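Local coordinates for phosphoenolpyruvate-protein phosphotransferase (Coxiella burnetii, PDB 3TRC) that probably transfers a phosphoryl group from phosphoenolpyruvate to a histidine of a protein, this chain being the GAF domain of the longer enzyme, at residues A40-L45 / Q61-K66; Y55-T60 / G69-K74; F75-I80 / A100-P105. One frame throughout, in Å; residues are numbered along the deposited sequence.

Contact 1: residues A40-L45 / Q61-K66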
# COMPACT_ATOMS: atom_id res chain seq x y z
N ALA A 40 12.50 4.69 14.36
CA ALA A 40 12.03 4.29 15.68
C ALA A 40 13.06 3.35 16.27
O ALA A 40 13.94 2.86 15.56
CB ALA A 40 10.67 3.60 15.58
N ASP A 41 12.97 3.08 17.57
CA ASP A 41 13.98 2.26 18.23
C ASP A 41 13.62 0.78 18.35
O ASP A 41 14.51 -0.07 18.45
CB ASP A 41 14.35 2.84 19.58
CG ASP A 41 14.79 4.28 19.48
OD1 ASP A 41 15.73 4.55 18.69
OD2 ASP A 41 14.17 5.14 20.13
N ALA A 42 12.33 0.47 18.33
CA ALA A 42 11.89 -0.91 18.29
C ALA A 42 10.60 -1.05 17.51
O ALA A 42 9.78 -0.14 17.47
CB ALA A 42 11.73 -1.47 19.71
N CYS A 43 10.44 -2.18 16.83
CA CYS A 43 9.20 -2.47 16.14
C CYS A 43 8.97 -3.96 16.21
O CYS A 43 9.88 -4.74 15.94
CB CYS A 43 9.25 -1.99 14.69
SG CYS A 43 7.72 -2.25 13.78
N SER A 44 7.77 -4.35 16.61
CA SER A 44 7.41 -5.75 16.78
C SER A 44 6.08 -6.04 16.11
O SER A 44 5.21 -5.18 16.03
CB SER A 44 7.33 -6.10 18.27
OG SER A 44 8.57 -5.84 18.91
N LEU A 45 5.93 -7.27 15.63
CA LEU A 45 4.70 -7.69 14.98
C LEU A 45 4.21 -8.96 15.65
O LEU A 45 4.96 -9.93 15.77
CB LEU A 45 4.95 -7.91 13.48
CG LEU A 45 3.71 -7.98 12.59
CD1 LEU A 45 4.06 -7.61 11.15
CD2 LEU A 45 3.06 -9.35 12.66
N GLN A 61 12.40 -5.98 15.70
CA GLN A 61 13.68 -5.30 15.63
C GLN A 61 13.78 -4.49 16.92
O GLN A 61 12.91 -3.68 17.22
CB GLN A 61 13.72 -4.39 14.41
CG GLN A 61 14.89 -3.43 14.38
CD GLN A 61 16.23 -4.13 14.32
OE1 GLN A 61 16.34 -5.25 13.81
NE2 GLN A 61 17.26 -3.48 14.85
N GLY A 62 14.81 -4.75 17.70
CA GLY A 62 15.01 -4.02 18.94
C GLY A 62 14.86 -4.88 20.17
O GLY A 62 15.48 -4.61 21.20
N LEU A 63 14.04 -5.93 20.07
CA LEU A 63 13.80 -6.84 21.18
C LEU A 63 14.66 -8.10 21.05
O LEU A 63 15.19 -8.40 19.98
CB LEU A 63 12.32 -7.24 21.25
CG LEU A 63 11.37 -6.39 22.11
CD1 LEU A 63 11.64 -4.90 21.95
CD2 LEU A 63 9.92 -6.74 21.80
N ASN A 64 14.78 -8.83 22.15
CA ASN A 64 15.47 -10.12 22.19
C ASN A 64 14.98 -11.03 21.06
O ASN A 64 13.82 -11.42 21.03
CB ASN A 64 15.20 -10.73 23.57
CG ASN A 64 15.75 -12.14 23.74
OD1 ASN A 64 16.37 -12.71 22.84
ND2 ASN A 64 15.53 -12.70 24.93
N SER A 65 15.87 -11.36 20.12
CA SER A 65 15.44 -12.10 18.92
C SER A 65 14.91 -13.50 19.23
O SER A 65 14.11 -14.06 18.47
CB SER A 65 16.57 -12.18 17.89
OG SER A 65 17.59 -13.07 18.31
N LYS A 66 15.34 -14.06 20.35
CA LYS A 66 14.91 -15.41 20.70
C LYS A 66 13.44 -15.41 21.11
O LYS A 66 12.80 -16.46 21.11
CB LYS A 66 15.78 -16.02 21.81
CG LYS A 66 15.65 -17.53 21.89
CD LYS A 66 16.31 -18.11 23.13
CE LYS A 66 15.98 -19.60 23.26
NZ LYS A 66 16.55 -20.21 24.50
O HOH W 1 16.44 -0.97 16.69
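Cys43 and Gln61 form an antiparallel hydrogen-bonded pair that fastens the start of strand 42-49 to the end of strand 54-61. Cys43 N donates to Gln61 O at 2.9 Å, lying in the plane of that carbonyl, and Gln61 N returns a bond to Cys43 O at 2.8 Å. Gln61 O is also approached by a weaker donor, the CA-H of Ala42, with Ala42 CA 3.1 Å from Gln61 O. One water extends the polar link: it donates to Asp41 O and accepts from Gln61 NE2. The glutamine reaches it by a bend at chi2 (63°), which turns the amide away from the strand. Asp41 and Ala42 form a classic beta bulge opposite Gln133 of the neighbouring strand 125-134.

Beyond Gln61 the chain turns at Gly62 with a positive phi of 114°. Its CA passes 4.2 Å from Ala42 CB, and the bare CA lets the two backbones come this close. Leu63 then folds back over the strand with its two methyls divided: CD1 rests 4.1 Å from Ala42 CB, while CD2 comes within 3.3 Å of Ser44 OG. The serine torsion (chi1 -58°) puts OG where it meets both this methyl and Thr60 OG1, to which it is hydrogen-bonded. Tyr112 also touches Ala42 and Leu63, while Cys43 packs against helix 23-37, where its disulfide partner Cys35 lies.

The chemistry is therefore divided: paired backbone amides set the register at the strand ends, and a leucine brings an apolar cover to a serine hydroxyl whose polar need is met within the sheet.

Contact 2: residues Y55-T60 / G69-K74. With NA (sodium ion), chain C.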
# COMPACT_ATOMS: atom_id res chain seq x y z
N TYR A 55 -1.60 -13.36 21.72
CA TYR A 55 -0.79 -12.79 20.66
C TYR A 55 0.58 -13.44 20.71
O TYR A 55 1.15 -13.57 21.79
CB TYR A 55 -0.63 -11.30 20.89
CG TYR A 55 -1.93 -10.57 20.87
CD1 TYR A 55 -2.60 -10.40 19.67
CD2 TYR A 55 -2.50 -10.06 22.03
CE1 TYR A 55 -3.78 -9.75 19.60
CE2 TYR A 55 -3.72 -9.40 21.98
CZ TYR A 55 -4.34 -9.25 20.74
OH TYR A 55 -5.54 -8.60 20.59
N VAL A 56 1.11 -13.83 19.56
CA VAL A 56 2.45 -14.42 19.50
C VAL A 56 3.40 -13.51 18.74
O VAL A 56 3.10 -13.07 17.64
CB VAL A 56 2.41 -15.78 18.79
CG1 VAL A 56 3.80 -16.43 18.83
CG2 VAL A 56 1.38 -16.68 19.43
N LEU A 57 4.55 -13.21 19.34
CA LEU A 57 5.52 -12.37 18.65
C LEU A 57 6.05 -13.12 17.42
O LEU A 57 6.51 -14.25 17.53
CB LEU A 57 6.68 -12.03 19.58
CG LEU A 57 7.76 -11.15 18.96
CD1 LEU A 57 7.21 -9.75 18.68
CD2 LEU A 57 8.97 -11.08 19.88
N MSE A 58 5.97 -12.48 16.26
CA MSE A 58 6.39 -13.15 15.02
C MSE A 58 7.54 -12.46 14.28
O MSE A 58 8.15 -13.03 13.38
CB MSE A 58 5.18 -13.39 14.10
CG MSE A 58 4.20 -14.44 14.63
SE MSE A 58 4.99 -16.20 14.92
CE MSE A 58 5.22 -16.70 13.05
N ALA A 59 7.85 -11.23 14.70
CA ALA A 59 8.99 -10.50 14.16
C ALA A 59 9.31 -9.33 15.07
O ALA A 59 8.41 -8.72 15.64
CB ALA A 59 8.68 -9.99 12.75
N THR A 60 10.59 -9.03 15.22
CA THR A 60 10.97 -7.87 16.02
C THR A 60 12.30 -7.30 15.57
O THR A 60 13.19 -8.01 15.10
CB THR A 60 11.03 -8.19 17.54
OG1 THR A 60 11.16 -6.97 18.28
CG2 THR A 60 12.22 -9.10 17.86
N GLY A 69 8.51 -16.03 17.97
CA GLY A 69 7.90 -17.35 17.92
C GLY A 69 7.58 -17.88 19.30
O GLY A 69 6.98 -18.95 19.43
N LYS A 70 7.96 -17.13 20.34
CA LYS A 70 7.86 -17.60 21.72
C LYS A 70 7.06 -16.68 22.65
O LYS A 70 6.24 -17.15 23.44
CB LYS A 70 9.27 -17.82 22.29
CG LYS A 70 10.13 -18.78 21.49
CD LYS A 70 9.51 -20.17 21.45
CE LYS A 70 10.32 -21.13 20.60
NZ LYS A 70 9.65 -22.46 20.49
N LEU A 71 7.32 -15.38 22.59
CA LEU A 71 6.64 -14.43 23.47
C LEU A 71 5.14 -14.42 23.21
O LEU A 71 4.71 -14.17 22.09
CB LEU A 71 7.22 -13.03 23.29
CG LEU A 71 6.54 -11.94 24.13
CD1 LEU A 71 6.70 -12.21 25.62
CD2 LEU A 71 7.11 -10.58 23.77
N ARG A 72 4.36 -14.70 24.25
CA ARG A 72 2.91 -14.76 24.13
C ARG A 72 2.25 -13.81 25.14
O ARG A 72 2.63 -13.76 26.31
CB ARG A 72 2.41 -16.19 24.33
CG ARG A 72 2.80 -17.11 23.18
CD ARG A 72 2.57 -18.58 23.47
NE ARG A 72 2.75 -19.35 22.24
CZ ARG A 72 1.79 -19.56 21.35
NH1 ARG A 72 0.56 -19.09 21.58
NH2 ARG A 72 2.04 -20.24 20.25
N LEU A 73 1.27 -13.06 24.66
CA LEU A 73 0.55 -12.10 25.49
C LEU A 73 -0.93 -12.42 25.41
O LEU A 73 -1.45 -12.64 24.32
CB LEU A 73 0.81 -10.68 24.99
CG LEU A 73 2.27 -10.23 24.96
CD1 LEU A 73 2.39 -8.85 24.31
CD2 LEU A 73 2.86 -10.22 26.36
N LYS A 74 -1.61 -12.45 26.54
CA LYS A 74 -3.02 -12.84 26.56
C LYS A 74 -3.93 -11.79 25.92
O LYS A 74 -3.73 -10.58 26.11
CB LYS A 74 -3.49 -13.12 27.99
CG LYS A 74 -2.82 -14.33 28.63
CD LYS A 74 -3.23 -15.61 27.93
CE LYS A 74 -2.72 -16.83 28.67
NZ LYS A 74 -3.10 -18.10 27.98
NA NA C . -6.83 -8.10 22.88
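Tyr55 and Leu73 pair at the open end of an antiparallel beta hairpin, strands 54-61 and 72-74, at one margin of the GAF-domain sheet. Two backbone bonds close this pair: Tyr55 N to Leu73 O at 2.7 Å and Leu73 N to Tyr55 O at 2.9 Å. Val56 and Arg72 follow as a non-hydrogen-bonded pair. Farther along, Leu57 N donates to Leu71 O, and Leu57 O receives Gly69 N, tilted 26° from the carbonyl plane. The pairing thus begins in the connecting loop, before the short strand starts, with CA-H contacts from Arg72 to Tyr55 O and from Val56 to Leu71 O between the stronger bonds. Leu57 and Leu71 also meet through their first side-chain carbons, CB to CB at 3.9 Å.

On the face that carries Val56 and Arg72, the two side chains run alongside each other in the same direction. Val56 CG2 lies over one face of the guanidinium, offset toward its rim, and reaches Arg72 NH1 at 3.3 Å. The arginine is extended from CG to NE, which lays its charged end along the valine, where NH1 makes salt bridges with Asp49 and Glu54. These two carboxylates probably hold the guanidinium over the methyl.

Tyr55 turns to the other face, with its CD2 3.6 Å from Leu73 O and its ring against Phe75 at about 55° between planes. Its CG stands beside the backbone N (chi1 -62°), and the phenol oxygen reaches a sodium ion that Gly81 O and Glu85 OE2 also bind. The ion lies in the plane of the ring, at its edge, with Tyr55 OH 2.7 Å from the sodium.

Contact 3: residues F75-I80 / A100-P105. With PO4 (phosphate ion), chain B.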
# COMPACT_ATOMS: atom_id res chain seq x y z
N PHE A 75 -4.91 -12.25 25.16
CA PHE A 75 -5.92 -11.35 24.62
C PHE A 75 -6.50 -10.51 25.75
O PHE A 75 -6.79 -11.02 26.83
CB PHE A 75 -7.07 -12.13 23.95
CG PHE A 75 -6.73 -12.76 22.62
CD1 PHE A 75 -5.50 -12.55 22.02
CD2 PHE A 75 -7.66 -13.56 21.97
CE1 PHE A 75 -5.20 -13.13 20.79
CE2 PHE A 75 -7.37 -14.14 20.74
CZ PHE A 75 -6.14 -13.93 20.15
N GLY A 76 -6.67 -9.22 25.49
CA GLY A 76 -7.41 -8.35 26.40
C GLY A 76 -6.53 -7.71 27.46
O GLY A 76 -6.96 -6.79 28.16
N GLU A 77 -5.30 -8.20 27.58
CA GLU A 77 -4.43 -7.78 28.66
C GLU A 77 -3.37 -6.78 28.24
O GLU A 77 -2.84 -6.84 27.13
CB GLU A 77 -3.76 -8.99 29.32
CG GLU A 77 -4.74 -9.95 29.97
CD GLU A 77 -4.05 -10.92 30.91
OE1 GLU A 77 -2.80 -10.93 30.94
OE2 GLU A 77 -4.76 -11.68 31.60
N GLY A 78 -3.06 -5.86 29.14
CA GLY A 78 -2.03 -4.87 28.88
C GLY A 78 -2.40 -3.87 27.79
O GLY A 78 -3.52 -3.84 27.29
N LEU A 79 -1.42 -3.05 27.43
CA LEU A 79 -1.62 -2.02 26.44
C LEU A 79 -1.81 -2.64 25.05
O LEU A 79 -2.66 -2.21 24.27
CB LEU A 79 -0.43 -1.07 26.45
CG LEU A 79 -0.56 0.24 25.68
CD1 LEU A 79 -1.84 0.97 26.07
CD2 LEU A 79 0.67 1.10 25.94
N ILE A 80 -1.00 -3.65 24.74
CA ILE A 80 -1.13 -4.33 23.46
C ILE A 80 -2.50 -4.99 23.33
O ILE A 80 -3.15 -4.92 22.28
CB ILE A 80 0.03 -5.32 23.23
CG1 ILE A 80 1.33 -4.52 23.05
CG2 ILE A 80 -0.23 -6.20 22.02
CD1 ILE A 80 2.60 -5.36 23.02
N ALA A 100 -2.96 0.69 31.77
CA ALA A 100 -3.07 -0.67 31.26
C ALA A 100 -1.70 -1.32 31.05
O ALA A 100 -1.61 -2.53 30.87
CB ALA A 100 -3.87 -0.70 29.97
N TYR A 101 -0.66 -0.50 31.07
CA TYR A 101 0.69 -0.98 30.78
C TYR A 101 1.21 -1.99 31.81
O TYR A 101 1.10 -1.77 33.01
CB TYR A 101 1.66 0.20 30.66
CG TYR A 101 3.05 -0.17 30.18
CD1 TYR A 101 3.33 -0.26 28.82
CD2 TYR A 101 4.07 -0.42 31.07
CE1 TYR A 101 4.60 -0.59 28.37
CE2 TYR A 101 5.34 -0.76 30.64
CZ TYR A 101 5.60 -0.84 29.29
OH TYR A 101 6.86 -1.17 28.85
N LYS A 102 1.77 -3.09 31.32
CA LYS A 102 2.37 -4.10 32.19
C LYS A 102 3.89 -4.06 32.07
O LYS A 102 4.45 -4.41 31.03
CB LYS A 102 1.83 -5.49 31.84
CG LYS A 102 0.34 -5.66 32.08
CD LYS A 102 -0.21 -6.86 31.32
CE LYS A 102 -0.55 -8.01 32.26
NZ LYS A 102 0.63 -8.48 33.03
N HIS A 103 4.56 -3.63 33.14
CA HIS A 103 6.01 -3.47 33.10
C HIS A 103 6.73 -4.79 33.34
O HIS A 103 6.49 -5.48 34.34
CB HIS A 103 6.46 -2.42 34.12
CG HIS A 103 7.89 -2.01 33.97
ND1 HIS A 103 8.80 -2.07 35.00
CD2 HIS A 103 8.56 -1.53 32.90
CE1 HIS A 103 9.97 -1.65 34.58
NE2 HIS A 103 9.86 -1.31 33.31
N ARG A 104 7.62 -5.15 32.42
CA ARG A 104 8.34 -6.42 32.52
C ARG A 104 9.85 -6.19 32.49
O ARG A 104 10.51 -6.52 31.50
CB ARG A 104 7.91 -7.37 31.41
CG ARG A 104 6.45 -7.81 31.51
CD ARG A 104 6.10 -8.84 30.44
NE ARG A 104 4.72 -9.29 30.55
CZ ARG A 104 3.69 -8.70 29.94
NH1 ARG A 104 3.89 -7.63 29.19
NH2 ARG A 104 2.47 -9.18 30.10
N PRO A 105 10.39 -5.64 33.58
CA PRO A 105 11.82 -5.33 33.68
C PRO A 105 12.68 -6.58 33.56
O PRO A 105 13.83 -6.50 33.13
CB PRO A 105 11.95 -4.74 35.09
CG PRO A 105 10.80 -5.33 35.85
CD PRO A 105 9.68 -5.42 34.85
P PO4 B . 1.71 -4.73 27.74
O1 PO4 B . 1.49 -6.03 28.48
O2 PO4 B . 3.20 -4.49 27.57
O3 PO4 B . 1.06 -4.78 26.39
O4 PO4 B . 1.14 -3.58 28.53
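Gly78 and Ala100 meet through backbone atoms, the CA-H of the glycine pointing at the carbonyl oxygen. Gly78 CA is 3.1 Å from Ala100 O, with an angle of 154° at the hydrogen, whereas the neighbouring Leu79 N approaches the same oxygen at too poor an angle to bond. Instead that amide serves a phosphate ion lodged between the segments.

Four hydrogen bonds hold the anion. Leu79 N and Lys102 N converge from the two segments on phosphate O4, at 2.8 Å and 2.9 Å respectively, while Ile80 N donates to O3 at 2.9 Å. Straight through its methylenes, Arg104 supplies the remaining bond, NH1 to O1 at 3.0 Å, with that oxygen in the guanidinium plane at its edge. Amides from the first turn of helix 78-86 take part, and the helix dipole would be expected to favour the negative charge. The opposite charges of Glu77 and Lys102 are near each other without touching; a bend at chi3 (108°) turns Lys102 CE to 3.9 Å from Glu77 OE1.

Aliphatic contacts flank the anion. Lys102 CD comes 3.6 Å from Gly78 CA, and CB and CD of the lysine also line phosphate O1. Leu79 CD2 meets the edge of the Tyr101 ring, close to its plane, at 4.1 Å from CD1.

The phosphate probably came from the crystallisation liquor, so it proves no natural ligand. What it probably marks is an anion-binding site at a helix N-terminus, closed by a loop arginine and built from backbone amides on the GAF domain's surface.

All three contacts lie within one GAF domain, and two of them share its antiparallel sheet. Contacts 1 and 2 have centres 11 Å apart and alternate along the chain: strand 54-61 runs beside 42-49 and 72-74, with Leu45 bonding through its backbone to Met58 and Ala59. Contact 3 comes later in sequence, its centre 13 Å from that of contact 2 and 16 Å from that of contact 1. Strand 72-74 leads by a short turn into helix 78-86, and Leu73 packs on Ile80 and Arg104. The principle is continuity: sheet pairing passes through one edge strand to a surface where sodium and phosphate ions are bound.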